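Local coordinates for PilM (Pseudomonas aeruginosa, PDB 3HG9), which is of unknown function but probably takes part in the assembly of pili, at residues B[79-82]-B[83-87]. Residues are numbered along the deposited sequence; the frame is centred on the assembly and turned at random.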
# COMPACT_ATOMS: atom_id res chain seq x y z
N ALA B 79 11.37 -10.23 3.68
CA ALA B 79 10.91 -9.92 5.01
C ALA B 79 11.33 -8.51 5.36
O ALA B 79 10.48 -7.60 5.44
CB ALA B 79 11.46 -10.92 5.98
N ALA B 80 12.63 -8.30 5.52
CA ALA B 80 13.17 -7.01 5.97
C ALA B 80 12.53 -5.84 5.25
O ALA B 80 12.37 -4.77 5.85
CB ALA B 80 14.67 -6.98 5.78
N VAL B 81 12.16 -6.02 3.98
CA VAL B 81 11.54 -4.93 3.18
C VAL B 81 10.05 -4.77 3.44
O VAL B 81 9.54 -3.66 3.45
CB VAL B 81 11.63 -5.20 1.66
CG1 VAL B 81 10.63 -4.31 0.92
CG2 VAL B 81 13.10 -4.97 1.16
N ASP B 82 9.35 -5.90 3.57
CA ASP B 82 7.91 -5.92 3.82
C ASP B 82 7.70 -5.14 5.12
O ASP B 82 6.89 -4.21 5.22
CB ASP B 82 7.54 -7.40 3.91
CG ASP B 82 6.12 -7.68 4.31
OD1 ASP B 82 5.22 -7.66 3.41
OD2 ASP B 82 5.94 -8.08 5.50
N THR B 83 8.55 -5.45 6.08
CA THR B 83 8.59 -4.73 7.31
C THR B 83 8.67 -3.21 7.18
O THR B 83 7.84 -2.53 7.74
CB THR B 83 9.77 -5.21 8.15
OG1 THR B 83 10.15 -6.52 7.66
CG2 THR B 83 9.37 -5.27 9.60
N GLY B 84 9.66 -2.69 6.48
CA GLY B 84 9.84 -1.24 6.44
C GLY B 84 8.86 -0.50 5.56
O GLY B 84 9.04 0.69 5.29
N THR B 85 7.81 -1.17 5.11
CA THR B 85 6.89 -0.57 4.11
C THR B 85 5.54 -0.14 4.70
O THR B 85 5.21 1.04 4.64
CB THR B 85 6.70 -1.47 2.85
OG1 THR B 85 6.52 -2.84 3.23
CG2 THR B 85 7.93 -1.39 1.92
N GLU B 86 4.80 -1.08 5.27
CA GLU B 86 3.42 -0.85 5.71
C GLU B 86 2.41 -1.59 4.83
O GLU B 86 2.11 -2.77 5.10
CB GLU B 86 3.06 0.62 5.77
CG GLU B 86 3.24 1.23 7.11
CD GLU B 86 2.26 2.36 7.27
OE1 GLU B 86 2.41 3.20 8.21
OE2 GLU B 86 1.33 2.41 6.43
N SER B 87 1.88 -0.91 3.81
CA SER B 87 1.07 -1.57 2.79
C SER B 87 -0.31 -0.96 2.76
O SER B 87 -0.83 -0.51 3.80
CB SER B 87 0.97 -3.08 3.02
OG SER B 87 0.71 -3.80 1.80
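Ala79 offers its carbonyl oxygen to both the backbone and the side chain of Thr83, one helical turn on. Thr83 N bonds to Ala79 O at 3.0 Å, the regular i to i+4 helical bond. Thr83 OG1 is donor to the same Ala79 O, at a very short 2.5 Å whose exact value is doubtful. A chi1 of -20°, which nearly eclipses OG1 with the backbone N of Thr83, swings the hydroxyl back over the preceding turn. From Ala80 the bond is weaker: Gly84 N lies 3.5 Å from Ala80 O. Val81 meets Thr85 by methyl contact, Val81 CG1 lying 4.1 Å from Thr85 CG2, while that same CG2 also rests 3.2 Å from Val81 O. This methyl contact sits where Val81 touches Ala16 and Thr85 touches Leu20, both on helix 12-31, and Val90 of the second subunit packs on both. Asp82 O receives Thr85 N at 3.2 Å, the donor approaching from above the carbonyl plane. Thr85 OG1 also donates to Asp82 O, though the modelled length is too short to trust. The main-chain hydrogen bonds thus shift from i+4 to i+3 partners as Gly84 leaves helical geometry: the C-terminal end of helix 77-83, unwinding through a turn into the loop before strand 88-94.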